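Local coordinates for protein tRNA (uracil(54)-C(5))-methyltransferase (Pyrococcus abyssi, PDB 2JJQ) that catalyses the S-adenosyl-L-methionine-dependent methylation of uridine 54 in tRNA to 5-methyluridine, at residues L28-F33 against K109-F114; G47-V52 against K68-S73; L133-D138 against G190-M195; K172-E177 against N222-D227. All coordinates share one frame; numbering follows the deposited sequence.

Contact 1 (L28-F33 against K109-F114); sequences LNDDGF and KRILGF
Asp30 and Arg110 bring the type I turn Asn29-Gly32 up to the last turn of helix 97-112, yet their CA atoms stay 9.4 Å apart, so long side chains span the gap between the two backbones. Within the turn, Gly32 N donates to Asn29 O, and the Asn29 side chain braces the loop from inside: its OD1 receives Phe33 N at 3.0 Å from above the carbonyl plane. The Asp30 and Arg110 side chains run alongside one another from opposite directions and join in a salt bridge. Arg110 NH2 meets Asp30 OD1 at 2.7 Å, nearly along the C-O bond of the carboxylate and within the guanidinium plane, while NE reaches the same oxygen weakly at 3.2 Å. A bend at chi3 (-78°) turns the guanidinium edge to the carboxylate, leaving the two planes 22° apart. The other carboxylate oxygen, Asp30 OD2, lies 3.6 Å from Ile111 CD1. Ile111 also packs on Pro389 and Glu390 of helix 389-398, and Lys107 NZ, one helical turn before Ile111, bonds Asp30 O. This surface contact ties a loop of the N-terminal TRAM-like domain to the C-terminal end of a helix that rests on the catalytic domain.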
loop_
_atom_site.group_PDB
_atom_site.type_symbol
_atom_site.label_atom_id
_atom_site.label_comp_id
_atom_site.label_asym_id
_atom_site.label_seq_id
_atom_site.Cartn_x
_atom_site.Cartn_y
_atom_site.Cartn_z
ATOM N N LEU A 28 23.079 -0.746 0.964
ATOM C CA LEU A 28 21.940 -1.636 0.953
ATOM C C LEU A 28 21.661 -1.998 -0.508
ATOM O O LEU A 28 21.806 -1.160 -1.403
ATOM C CB LEU A 28 20.699 -0.928 1.538
ATOM C CG LEU A 28 20.889 -0.420 2.968
ATOM C CD1 LEU A 28 19.603 0.184 3.548
ATOM C CD2 LEU A 28 21.369 -1.551 3.853
ATOM N N ASN A 29 21.219 -3.203 -0.756
ATOM C CA ASN A 29 20.793 -3.469 -2.116
ATOM C C ASN A 29 19.348 -2.968 -2.301
ATOM O O ASN A 29 18.749 -2.364 -1.378
ATOM C CB ASN A 29 20.992 -4.936 -2.501
ATOM C CG ASN A 29 19.987 -5.849 -1.872
ATOM O OD1 ASN A 29 19.099 -5.427 -1.122
ATOM N ND2 ASN A 29 20.134 -7.144 -2.152
ATOM N N ASP A 30 18.783 -3.241 -3.468
ATOM C CA ASP A 30 17.470 -2.701 -3.783
ATOM C C ASP A 30 16.344 -3.256 -2.893
ATOM O O ASP A 30 15.306 -2.610 -2.782
ATOM C CB ASP A 30 17.149 -2.875 -5.280
ATOM C CG ASP A 30 17.881 -1.874 -6.165
ATOM O OD1 ASP A 30 18.729 -1.089 -5.687
ATOM O OD2 ASP A 30 17.618 -1.881 -7.381
ATOM N N ASP A 31 16.515 -4.431 -2.279
ATOM C CA ASP A 31 15.519 -4.921 -1.310
ATOM C C ASP A 31 15.804 -4.446 0.108
ATOM O O ASP A 31 15.111 -4.774 1.056
ATOM C CB ASP A 31 15.387 -6.454 -1.336
ATOM C CG ASP A 31 14.983 -6.977 -2.715
ATOM O OD1 ASP A 31 13.921 -6.551 -3.225
ATOM O OD2 ASP A 31 15.747 -7.782 -3.301
ATOM N N GLY A 32 16.832 -3.643 0.270
ATOM C CA GLY A 32 17.100 -3.144 1.598
ATOM C C GLY A 32 18.081 -3.954 2.408
ATOM O O GLY A 32 18.256 -3.680 3.591
ATOM N N PHE A 33 18.754 -4.928 1.802
ATOM C CA PHE A 33 19.672 -5.784 2.580
ATOM C C PHE A 33 21.082 -5.215 2.546
ATOM O O PHE A 33 21.515 -4.742 1.496
ATOM C CB PHE A 33 19.695 -7.210 2.019
ATOM C CG PHE A 33 18.345 -7.865 2.053
ATOM C CD1 PHE A 33 17.432 -7.505 3.029
ATOM C CD2 PHE A 33 17.974 -8.777 1.105
ATOM C CE1 PHE A 33 16.166 -8.070 3.068
ATOM C CE2 PHE A 33 16.709 -9.357 1.138
ATOM C CZ PHE A 33 15.810 -9.002 2.112
ATOM N N LYS A 109 17.943 6.514 -8.869
ATOM C CA LYS A 109 18.970 6.951 -9.825
ATOM C C LYS A 109 19.613 5.740 -10.508
ATOM O O LYS A 109 19.793 5.747 -11.711
ATOM C CB LYS A 109 20.044 7.801 -9.127
ATOM C CG LYS A 109 21.084 8.366 -10.110
ATOM C CD LYS A 109 21.971 9.428 -9.417
ATOM C CE LYS A 109 22.933 8.813 -8.420
ATOM N NZ LYS A 109 23.657 9.893 -7.631
ATOM N N ARG A 110 19.937 4.682 -9.749
ATOM C CA ARG A 110 20.461 3.401 -10.326
ATOM C C ARG A 110 19.547 2.780 -11.377
ATOM O O ARG A 110 19.993 2.367 -12.466
ATOM C CB ARG A 110 20.632 2.306 -9.232
ATOM C CG ARG A 110 21.615 2.636 -8.075
ATOM C CD ARG A 110 22.156 1.411 -7.320
ATOM N NE ARG A 110 21.224 0.829 -6.354
ATOM C CZ ARG A 110 21.155 1.192 -5.073
ATOM N NH1 ARG A 110 21.953 2.168 -4.626
ATOM N NH2 ARG A 110 20.303 0.573 -4.227
ATOM N N ILE A 111 18.252 2.702 -11.060
ATOM C CA ILE A 111 17.274 2.079 -11.943
ATOM C C ILE A 111 16.893 2.920 -13.170
ATOM O O ILE A 111 16.817 2.406 -14.287
ATOM C CB ILE A 111 16.014 1.699 -11.110
ATOM C CG1 ILE A 111 16.388 0.587 -10.099
ATOM C CG2 ILE A 111 14.795 1.332 -12.043
ATOM C CD1 ILE A 111 15.287 0.347 -8.984
ATOM N N LEU A 112 16.638 4.202 -12.948
ATOM C CA LEU A 112 16.133 5.084 -13.989
ATOM C C LEU A 112 17.250 5.800 -14.766
ATOM O O LEU A 112 16.997 6.287 -15.846
ATOM C CB LEU A 112 15.342 6.183 -13.337
ATOM C CG LEU A 112 13.826 6.015 -13.132
ATOM C CD1 LEU A 112 13.297 4.676 -13.453
ATOM C CD2 LEU A 112 13.347 6.576 -11.799
ATOM N N GLY A 113 18.413 5.985 -14.144
ATOM C CA GLY A 113 19.544 6.629 -14.864
ATOM C C GLY A 113 19.808 8.076 -14.535
ATOM O O GLY A 113 20.733 8.684 -15.087
ATOM N N PHE A 114 19.042 8.656 -13.613
ATOM C CA PHE A 114 19.204 10.106 -13.302
ATOM C C PHE A 114 18.576 10.410 -11.964
ATOM O O PHE A 114 17.794 9.605 -11.464
ATOM C CB PHE A 114 18.567 10.968 -14.377
ATOM C CG PHE A 114 17.150 10.631 -14.646
ATOM C CD1 PHE A 114 16.813 9.716 -15.625
ATOM C CD2 PHE A 114 16.135 11.251 -13.938
ATOM C CE1 PHE A 114 15.500 9.395 -15.868
ATOM C CE2 PHE A 114 14.791 10.919 -14.201
ATOM C CZ PHE A 114 14.495 10.006 -15.163
#

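Contact 2 (G47-V52 against K68-S73); sequences GDEIIV and KLVRSS
Glu49 and Ile51 pair with Arg71 and Lys68 across an antiparallel beta hairpin of the TRAM-like domain, formed by strands 49-57 and 62-69 and ending in a classic beta bulge. The backbone bonds define it. Ile51 and Lys68 form a hydrogen-bonded pair with reciprocal N-H...O bonds, and Ile50 faces Leu69 in a non-hydrogen-bonded pair. At the bulge Val70 and Arg71 both face Glu49, whose carbonyl O accepts from Val70 N at 2.8 Å and Arg71 N at 3.2 Å; Glu49 N returns a bond to Arg71 O.

Apolar packing follows the strands. Ile51 CD1 touches Val70 CG2 at 3.5 Å on the side that also carries Glu49 and Arg71, whereas Ile50 CG2 meets Leu69 CD1 at 4.1 Å on the other. The same Leu69 methyl also lies against a polar group, the Asp48 carboxylate. The Glu49 chain, its CG anti to the backbone N (chi1 172°), runs out over Val70 and the aliphatic part of Arg71, with OE2 3.3 Å from Val70 CG1. Any attraction to Arg71 is probably one of charge only, Glu49 OE1 lying 4.1 Å from Arg71 NE and well out of the guanidinium plane.

Past the bulge a side chain takes over from the backbone. Asp48 OD2 binds Ala45 N and forms a salt bridge with Arg76, while Asp48 OD1 receives Ser73 N at 2.8 Å (N-H...O 158°).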
loop_
_atom_site.group_PDB
_atom_site.type_symbol
_atom_site.label_atom_id
_atom_site.label_comp_id
_atom_site.label_asym_id
_atom_site.label_seq_id
_atom_site.Cartn_x
_atom_site.Cartn_y
_atom_site.Cartn_z
ATOM N N GLY A 47 27.771 1.117 7.341
ATOM C CA GLY A 47 28.560 1.682 8.462
ATOM C C GLY A 47 28.597 0.730 9.661
ATOM O O GLY A 47 29.472 0.830 10.531
ATOM N N ASP A 48 27.650 -0.199 9.723
ATOM C CA ASP A 48 27.668 -1.260 10.747
ATOM C C ASP A 48 28.940 -2.089 10.638
ATOM O O ASP A 48 29.348 -2.456 9.556
ATOM C CB ASP A 48 26.516 -2.232 10.507
ATOM C CG ASP A 48 25.183 -1.798 11.110
ATOM O OD1 ASP A 48 25.094 -0.827 11.920
ATOM O OD2 ASP A 48 24.166 -2.508 10.796
ATOM N N GLU A 49 29.569 -2.381 11.765
ATOM C CA GLU A 49 30.720 -3.239 11.756
ATOM C C GLU A 49 30.171 -4.561 12.285
ATOM O O GLU A 49 29.570 -4.615 13.366
ATOM C CB GLU A 49 31.834 -2.632 12.626
ATOM C CG GLU A 49 33.034 -3.567 12.834
ATOM C CD GLU A 49 33.963 -3.076 13.951
ATOM O OE1 GLU A 49 34.031 -1.835 14.176
ATOM O OE2 GLU A 49 34.621 -3.931 14.602
ATOM N N ILE A 50 30.251 -5.606 11.477
ATOM C CA ILE A 50 29.642 -6.888 11.865
ATOM C C ILE A 50 30.607 -8.092 11.727
ATOM O O ILE A 50 31.630 -8.019 11.052
ATOM C CB ILE A 50 28.322 -7.166 11.071
ATOM C CG1 ILE A 50 28.606 -7.578 9.629
ATOM C CG2 ILE A 50 27.383 -5.903 11.061
ATOM C CD1 ILE A 50 27.474 -8.409 9.076
ATOM N N ILE A 51 30.273 -9.184 12.396
ATOM C CA ILE A 51 30.920 -10.477 12.130
ATOM C C ILE A 51 29.826 -11.427 11.668
ATOM O O ILE A 51 28.810 -11.555 12.347
ATOM C CB ILE A 51 31.582 -11.065 13.405
ATOM C CG1 ILE A 51 32.667 -10.118 13.914
ATOM C CG2 ILE A 51 32.140 -12.474 13.113
ATOM C CD1 ILE A 51 32.932 -10.175 15.416
ATOM N N VAL A 52 30.014 -12.068 10.513
ATOM C CA VAL A 52 29.014 -13.014 10.016
ATOM C C VAL A 52 29.300 -14.376 10.632
ATOM O O VAL A 52 30.393 -14.935 10.433
ATOM C CB VAL A 52 29.070 -13.176 8.473
ATOM C CG1 VAL A 52 28.022 -14.187 7.983
ATOM C CG2 VAL A 52 28.912 -11.830 7.776
ATOM N N LYS A 68 26.849 -10.814 14.248
ATOM C CA LYS A 68 27.059 -10.039 15.459
ATOM C C LYS A 68 27.290 -8.576 15.082
ATOM O O LYS A 68 28.149 -8.257 14.269
ATOM C CB LYS A 68 28.253 -10.601 16.239
ATOM C CG LYS A 68 28.518 -9.971 17.631
ATOM C CD LYS A 68 29.734 -10.680 18.290
ATOM C CE LYS A 68 30.379 -9.891 19.444
ATOM N NZ LYS A 68 29.471 -9.555 20.562
ATOM N N LEU A 69 26.526 -7.691 15.687
ATOM C CA LEU A 69 26.766 -6.256 15.507
ATOM C C LEU A 69 27.854 -5.787 16.471
ATOM O O LEU A 69 27.600 -5.660 17.670
ATOM C CB LEU A 69 25.470 -5.463 15.731
ATOM C CG LEU A 69 25.427 -3.950 15.467
ATOM C CD1 LEU A 69 25.818 -3.544 14.045
ATOM C CD2 LEU A 69 24.023 -3.476 15.759
ATOM N N VAL A 70 29.055 -5.533 15.964
ATOM C CA VAL A 70 30.169 -5.051 16.815
ATOM C C VAL A 70 30.146 -3.528 17.054
ATOM O O VAL A 70 30.431 -3.039 18.170
ATOM C CB VAL A 70 31.535 -5.434 16.210
ATOM C CG1 VAL A 70 32.652 -4.934 17.091
ATOM C CG2 VAL A 70 31.620 -6.956 16.005
ATOM N N ARG A 71 29.838 -2.777 15.995
ATOM C CA ARG A 71 29.696 -1.322 16.075
ATOM C C ARG A 71 28.464 -0.900 15.262
ATOM O O ARG A 71 28.251 -1.381 14.147
ATOM C CB ARG A 71 30.941 -0.594 15.555
ATOM C CG ARG A 71 32.052 -0.451 16.591
ATOM C CD ARG A 71 33.088 0.644 16.245
ATOM N NE ARG A 71 34.053 0.798 17.347
ATOM C CZ ARG A 71 35.264 1.352 17.242
ATOM N NH1 ARG A 71 35.702 1.828 16.076
ATOM N NH2 ARG A 71 36.051 1.422 18.315
ATOM N N SER A 72 27.629 -0.070 15.866
ATOM C CA SER A 72 26.381 0.400 15.227
ATOM C C SER A 72 26.614 1.600 14.332
ATOM O O SER A 72 27.273 2.560 14.712
ATOM C CB SER A 72 25.322 0.796 16.277
ATOM O OG SER A 72 24.731 -0.335 16.871
ATOM N N SER A 73 26.031 1.561 13.137
ATOM C CA SER A 73 26.116 2.645 12.206
ATOM C C SER A 73 25.385 3.827 12.806
ATOM O O SER A 73 24.348 3.637 13.441
ATOM C CB SER A 73 25.330 2.298 10.932
ATOM O OG SER A 73 25.194 3.434 10.086
#

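Contact 3 (L133-D138 against G190-M195); sequences LAITKD and GFLRYM
Ile135 of strand 130-136 wedges into its antiparallel neighbour, strand 192-199, in the mixed five-stranded sheet of the central region. Its CD1 enters a hollow bounded by Leu192 and Met195, 3.4 Å from Leu192 CG and 3.7 Å from Met195 CB, and presses on the backbone between them, 3.3 Å from Met195 N. With CG1 beside the backbone N (chi1 -54°), one branch of Ile135 reaches this hollow while CG2 lies against the Leu192 methyl CD2. Leu171 and Ile175 of helix 162-178 pack on Ile135 as well.

Farther along the same face, Leu133 and Met195 run alongside each other in the same direction. The thioether bends at chi3 (71°) and sets Met195 CE 3.7 Å from Leu133 CD1. The Leu133 side chain is about 5 Å from that of Cys157, a probable [4Fe-4S] cluster ligand as in related enzymes. On the other face the Ala134 methyl lies against the Tyr194 ring, Ala134 CB 3.8 Å from Tyr194 CE1; Tyr194 OH is held by Asp239.

Between the two faces Leu133 and Met195 exchange two backbone bonds, and Ile135 N donates to Arg193 O. Arg193 and Tyr194 form a classic bulge opposite one residue of strand 206-212. Arg193 folds back on its own chain and makes a cation-pi contact with Trp183, while its NE and NH2 grip Gly190 O side-on, at 2.7 Å from NE.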
loop_
_atom_site.group_PDB
_atom_site.type_symbol
_atom_site.label_atom_id
_atom_site.label_comp_id
_atom_site.label_asym_id
_atom_site.label_seq_id
_atom_site.Cartn_x
_atom_site.Cartn_y
_atom_site.Cartn_z
ATOM N N LEU A 133 -4.428 -7.639 11.445
ATOM C CA LEU A 133 -3.852 -8.321 12.591
ATOM C C LEU A 133 -4.399 -9.732 12.681
ATOM O O LEU A 133 -5.621 -9.949 12.679
ATOM C CB LEU A 133 -4.206 -7.559 13.874
ATOM C CG LEU A 133 -3.684 -6.120 13.970
ATOM C CD1 LEU A 133 -4.457 -5.349 15.025
ATOM C CD2 LEU A 133 -2.207 -6.158 14.297
ATOM N N ALA A 134 -3.498 -10.716 12.705
ATOM C CA ALA A 134 -3.903 -12.071 12.942
ATOM C C ALA A 134 -4.246 -12.287 14.425
ATOM O O ALA A 134 -3.580 -11.739 15.313
ATOM C CB ALA A 134 -2.788 -13.085 12.457
ATOM N N ILE A 135 -5.273 -13.105 14.688
ATOM C CA ILE A 135 -5.751 -13.285 16.077
ATOM C C ILE A 135 -5.568 -14.768 16.405
ATOM O O ILE A 135 -6.315 -15.604 15.964
ATOM C CB ILE A 135 -7.238 -12.863 16.210
ATOM C CG1 ILE A 135 -7.436 -11.426 15.672
ATOM C CG2 ILE A 135 -7.774 -13.056 17.652
ATOM C CD1 ILE A 135 -8.903 -11.123 15.423
ATOM N N THR A 136 -4.534 -15.101 17.166
ATOM C CA THR A 136 -4.195 -16.511 17.278
ATOM C C THR A 136 -4.080 -16.945 18.732
ATOM O O THR A 136 -4.060 -16.123 19.650
ATOM C CB THR A 136 -2.866 -16.827 16.547
ATOM O OG1 THR A 136 -1.777 -16.329 17.328
ATOM C CG2 THR A 136 -2.789 -16.116 15.197
ATOM N N LYS A 137 -4.023 -18.264 18.927
ATOM C CA LYS A 137 -3.869 -18.818 20.267
ATOM C C LYS A 137 -2.701 -18.149 21.007
ATOM O O LYS A 137 -2.845 -17.672 22.141
ATOM C CB LYS A 137 -3.729 -20.347 20.181
ATOM C CG LYS A 137 -3.435 -21.032 21.509
ATOM C CD LYS A 137 -3.518 -22.563 21.379
ATOM C CE LYS A 137 -2.877 -23.243 22.593
ATOM N NZ LYS A 137 -1.448 -22.796 22.732
ATOM N N ASP A 138 -1.564 -18.032 20.340
ATOM C CA ASP A 138 -0.385 -17.447 20.984
ATOM C C ASP A 138 -0.153 -15.954 20.797
ATOM O O ASP A 138 0.954 -15.470 20.979
ATOM C CB ASP A 138 0.861 -18.229 20.584
ATOM C CG ASP A 138 0.939 -19.571 21.307
ATOM O OD1 ASP A 138 0.526 -19.620 22.499
ATOM O OD2 ASP A 138 1.385 -20.561 20.691
ATOM N N GLY A 190 -10.211 -22.950 14.414
ATOM C CA GLY A 190 -10.564 -21.787 15.222
ATOM C C GLY A 190 -11.379 -20.787 14.419
ATOM O O GLY A 190 -11.250 -20.722 13.178
ATOM N N PHE A 191 -12.225 -20.022 15.124
ATOM C CA PHE A 191 -13.261 -19.231 14.461
ATOM C C PHE A 191 -12.686 -17.888 14.023
ATOM O O PHE A 191 -12.718 -17.566 12.841
ATOM C CB PHE A 191 -14.454 -19.034 15.411
ATOM C CG PHE A 191 -15.488 -18.042 14.921
ATOM C CD1 PHE A 191 -16.244 -18.316 13.789
ATOM C CD2 PHE A 191 -15.723 -16.863 15.642
ATOM C CE1 PHE A 191 -17.206 -17.412 13.353
ATOM C CE2 PHE A 191 -16.679 -15.945 15.220
ATOM C CZ PHE A 191 -17.411 -16.208 14.090
ATOM N N LEU A 192 -12.152 -17.122 14.962
ATOM C CA LEU A 192 -11.689 -15.780 14.633
ATOM C C LEU A 192 -10.267 -15.814 14.006
ATOM O O LEU A 192 -9.351 -16.384 14.588
ATOM C CB LEU A 192 -11.745 -14.912 15.916
ATOM C CG LEU A 192 -11.398 -13.436 15.875
ATOM C CD1 LEU A 192 -12.198 -12.749 14.743
ATOM C CD2 LEU A 192 -11.723 -12.819 17.260
ATOM N N ARG A 193 -10.080 -15.201 12.834
ATOM C CA ARG A 193 -8.772 -15.265 12.138
ATOM C C ARG A 193 -8.032 -13.904 12.112
ATOM O O ARG A 193 -6.850 -13.846 12.457
ATOM C CB ARG A 193 -8.938 -15.817 10.720
ATOM C CG ARG A 193 -9.621 -17.193 10.659
ATOM C CD ARG A 193 -8.765 -18.222 11.457
ATOM N NE ARG A 193 -9.330 -19.570 11.588
ATOM C CZ ARG A 193 -9.023 -20.579 10.776
ATOM N NH1 ARG A 193 -8.214 -20.353 9.760
ATOM N NH2 ARG A 193 -9.552 -21.787 10.959
ATOM N N TYR A 194 -8.708 -12.826 11.687
ATOM C CA TYR A 194 -8.076 -11.508 11.578
ATOM C C TYR A 194 -8.988 -10.426 12.117
ATOM O O TYR A 194 -10.228 -10.529 11.979
ATOM C CB TYR A 194 -7.769 -11.135 10.088
ATOM C CG TYR A 194 -6.669 -11.963 9.455
ATOM C CD1 TYR A 194 -5.340 -11.599 9.589
ATOM C CD2 TYR A 194 -6.978 -13.097 8.722
ATOM C CE1 TYR A 194 -4.338 -12.366 9.035
ATOM C CE2 TYR A 194 -5.957 -13.894 8.134
ATOM C CZ TYR A 194 -4.639 -13.504 8.307
ATOM O OH TYR A 194 -3.618 -14.259 7.763
ATOM N N MET A 195 -8.378 -9.372 12.661
ATOM C CA MET A 195 -9.070 -8.124 12.915
ATOM C C MET A 195 -8.396 -7.140 11.959
ATOM O O MET A 195 -7.208 -6.887 12.101
ATOM C CB MET A 195 -8.827 -7.629 14.340
ATOM C CG MET A 195 -9.325 -6.159 14.538
ATOM S SD MET A 195 -9.471 -5.593 16.249
ATOM C CE MET A 195 -7.738 -5.464 16.736
#

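Contact 4 (K172-E177 against N222-D227); sequences KEFIEE and NYFDFD
Tyr223 and Phe174 make most of this contact, in which the loop 222-227 lies along helix 162-178. Phe174 comes over one face of the tyrosine ring: its CA stands 4.0 Å from the ring centroid in a CH-pi contact, and its CD1 approaches Tyr223 CD2 to 3.3 Å. A Phe174 chi1 of -171° swings the phenyl group away from its own backbone N and across the tyrosine side chain, and the two ring planes meet obliquely at 47°.

Phe224 meets Phe174 differently. Its edge is turned toward the face of Phe174 in an offset edge-to-face pair, with planes at 88° and centroids 5.8 Å apart; Phe224 CE2 is the leading atom, 3.9 Å from Phe174 CD2. Phe224 also meets the ring of Phe210 in strand 206-212.

The phenol end of Tyr223 lies beside Glu177, whose OE1 sits near the ring plane at its edge, 3.5 Å from Tyr223 CE1; Tyr223 OH is hydrogen-bonded to Glu178 OE2. Arg170, one turn before Phe174, bonds Tyr223 O and forms a salt bridge with Asp225. Phe174, Tyr223 and Phe224 thus form an aromatic cluster that joins the C-terminal part of helix 162-178 to the loop between strands 206-212 and 228-233 of the central sheet.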
loop_
_atom_site.group_PDB
_atom_site.type_symbol
_atom_site.label_atom_id
_atom_site.label_comp_id
_atom_site.label_asym_id
_atom_site.label_seq_id
_atom_site.Cartn_x
_atom_site.Cartn_y
_atom_site.Cartn_z
ATOM N N LYS A 172 -9.191 -8.005 23.059
ATOM C CA LYS A 172 -8.856 -8.981 24.107
ATOM C C LYS A 172 -10.047 -9.165 25.072
ATOM O O LYS A 172 -10.397 -10.283 25.437
ATOM C CB LYS A 172 -7.572 -8.537 24.837
ATOM C CG LYS A 172 -6.337 -8.808 23.988
ATOM C CD LYS A 172 -5.141 -8.210 24.644
ATOM C CE LYS A 172 -3.903 -8.558 23.904
ATOM N NZ LYS A 172 -2.773 -7.666 24.337
ATOM N N GLU A 173 -10.709 -8.062 25.424
ATOM C CA GLU A 173 -11.907 -8.134 26.295
ATOM C C GLU A 173 -13.052 -8.910 25.676
ATOM O O GLU A 173 -13.674 -9.754 26.338
ATOM C CB GLU A 173 -12.415 -6.747 26.606
ATOM C CG GLU A 173 -11.579 -5.960 27.576
ATOM C CD GLU A 173 -11.956 -4.476 27.522
ATOM O OE1 GLU A 173 -13.039 -4.153 26.972
ATOM O OE2 GLU A 173 -11.165 -3.630 28.004
ATOM N N PHE A 174 -13.317 -8.622 24.393
ATOM C CA PHE A 174 -14.302 -9.311 23.555
ATOM C C PHE A 174 -14.040 -10.820 23.526
ATOM O O PHE A 174 -14.950 -11.634 23.773
ATOM C CB PHE A 174 -14.206 -8.736 22.112
ATOM C CG PHE A 174 -15.295 -9.177 21.164
ATOM C CD1 PHE A 174 -16.633 -9.270 21.570
ATOM C CD2 PHE A 174 -14.987 -9.403 19.804
ATOM C CE1 PHE A 174 -17.629 -9.666 20.680
ATOM C CE2 PHE A 174 -15.971 -9.786 18.902
ATOM C CZ PHE A 174 -17.318 -9.932 19.332
ATOM N N ILE A 175 -12.804 -11.180 23.212
ATOM C CA ILE A 175 -12.431 -12.551 23.104
ATOM C C ILE A 175 -12.595 -13.176 24.494
ATOM O O ILE A 175 -13.081 -14.286 24.636
ATOM C CB ILE A 175 -10.946 -12.694 22.678
ATOM C CG1 ILE A 175 -10.806 -12.423 21.168
ATOM C CG2 ILE A 175 -10.483 -14.139 22.880
ATOM C CD1 ILE A 175 -9.375 -12.224 20.705
ATOM N N GLU A 176 -12.139 -12.468 25.508
ATOM C CA GLU A 176 -12.111 -13.100 26.830
ATOM C C GLU A 176 -13.528 -13.259 27.346
ATOM O O GLU A 176 -13.922 -14.324 27.874
ATOM C CB GLU A 176 -11.291 -12.284 27.809
ATOM C CG GLU A 176 -11.521 -12.733 29.277
ATOM C CD GLU A 176 -10.600 -12.025 30.226
ATOM O OE1 GLU A 176 -9.420 -11.827 29.834
ATOM O OE2 GLU A 176 -11.041 -11.668 31.353
ATOM N N GLU A 177 -14.316 -12.206 27.225
ATOM C CA GLU A 177 -15.618 -12.208 27.892
ATOM C C GLU A 177 -16.683 -12.927 27.134
ATOM O O GLU A 177 -17.660 -13.376 27.751
ATOM C CB GLU A 177 -16.115 -10.803 28.219
ATOM C CG GLU A 177 -15.160 -10.012 29.040
ATOM C CD GLU A 177 -15.644 -8.588 29.213
ATOM O OE1 GLU A 177 -16.885 -8.382 29.174
ATOM O OE2 GLU A 177 -14.781 -7.699 29.411
ATOM N N ASN A 222 -21.206 -3.991 22.140
ATOM C CA ASN A 222 -20.843 -3.594 23.507
ATOM C C ASN A 222 -19.347 -3.590 23.788
ATOM O O ASN A 222 -18.932 -3.257 24.883
ATOM C CB ASN A 222 -21.527 -4.497 24.532
ATOM C CG ASN A 222 -23.021 -4.236 24.612
ATOM O OD1 ASN A 222 -23.818 -5.176 24.673
ATOM N ND2 ASN A 222 -23.406 -2.957 24.587
ATOM N N TYR A 223 -18.538 -3.951 22.796
ATOM C CA TYR A 223 -17.110 -4.015 23.037
ATOM C C TYR A 223 -16.339 -2.977 22.267
ATOM O O TYR A 223 -15.224 -2.644 22.639
ATOM C CB TYR A 223 -16.596 -5.409 22.673
ATOM C CG TYR A 223 -17.128 -6.428 23.635
ATOM C CD1 TYR A 223 -16.463 -6.688 24.851
ATOM C CD2 TYR A 223 -18.334 -7.083 23.381
ATOM C CE1 TYR A 223 -16.981 -7.623 25.760
ATOM C CE2 TYR A 223 -18.840 -8.004 24.268
ATOM C CZ TYR A 223 -18.164 -8.269 25.450
ATOM O OH TYR A 223 -18.700 -9.199 26.328
ATOM N N PHE A 224 -16.923 -2.502 21.166
ATOM C CA PHE A 224 -16.258 -1.492 20.313
ATOM C C PHE A 224 -17.140 -0.282 20.102
ATOM O O PHE A 224 -18.352 -0.425 20.015
ATOM C CB PHE A 224 -15.906 -2.098 18.943
ATOM C CG PHE A 224 -14.941 -3.230 19.044
ATOM C CD1 PHE A 224 -13.583 -2.989 18.938
ATOM C CD2 PHE A 224 -15.389 -4.529 19.334
ATOM C CE1 PHE A 224 -12.673 -3.987 19.074
ATOM C CE2 PHE A 224 -14.480 -5.561 19.470
ATOM C CZ PHE A 224 -13.116 -5.286 19.376
ATOM N N ASP A 225 -16.511 0.890 20.013
ATOM C CA ASP A 225 -17.217 2.146 19.810
ATOM C C ASP A 225 -16.884 2.803 18.466
ATOM O O ASP A 225 -17.186 3.992 18.259
ATOM C CB ASP A 225 -16.882 3.137 20.928
ATOM C CG ASP A 225 -17.413 2.699 22.252
ATOM O OD1 ASP A 225 -18.676 2.526 22.346
ATOM O OD2 ASP A 225 -16.567 2.486 23.181
ATOM N N PHE A 226 -16.354 2.029 17.534
ATOM C CA PHE A 226 -15.903 2.598 16.273
ATOM C C PHE A 226 -17.101 2.882 15.358
ATOM O O PHE A 226 -18.216 2.352 15.546
ATOM C CB PHE A 226 -14.910 1.632 15.590
ATOM C CG PHE A 226 -13.646 1.433 16.350
ATOM C CD1 PHE A 226 -12.997 2.519 16.968
ATOM C CD2 PHE A 226 -13.082 0.141 16.435
ATOM C CE1 PHE A 226 -11.794 2.318 17.665
ATOM C CE2 PHE A 226 -11.891 -0.075 17.130
ATOM C CZ PHE A 226 -11.247 1.021 17.766
ATOM N N ASP A 227 -16.903 3.747 14.374
ATOM C CA ASP A 227 -17.993 4.118 13.472
ATOM C C ASP A 227 -18.585 2.960 12.681
ATOM O O ASP A 227 -19.770 2.980 12.335
ATOM C CB ASP A 227 -17.450 5.125 12.469
ATOM C CG ASP A 227 -16.748 6.279 13.169
ATOM O OD1 ASP A 227 -17.382 7.355 13.219
ATOM O OD2 ASP A 227 -15.624 6.073 13.689
#

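In the fold
From the N terminus, contact 1 closes a long loop from the turn at 28-33 to the end of helix 97-112, and contact 2, the hairpin 49-57/62-69, is nested inside it; their centres lie about 22 Å apart without touching. Contact 3 then closes the loop from strand 130-136 to strand 192-199, which contains helix 162-178, and contact 4 the one from that helix to the loop after strand 206-212, so these two cross. They also touch, Ile175 CD1 packing 3.5 Å from Ile135 CG2. Contacts 1 and 4 lie on opposite sides of the chain's centre, about 45 Å apart between centres, one joining TRAM-like domain and helix 97-112, the other within the central region.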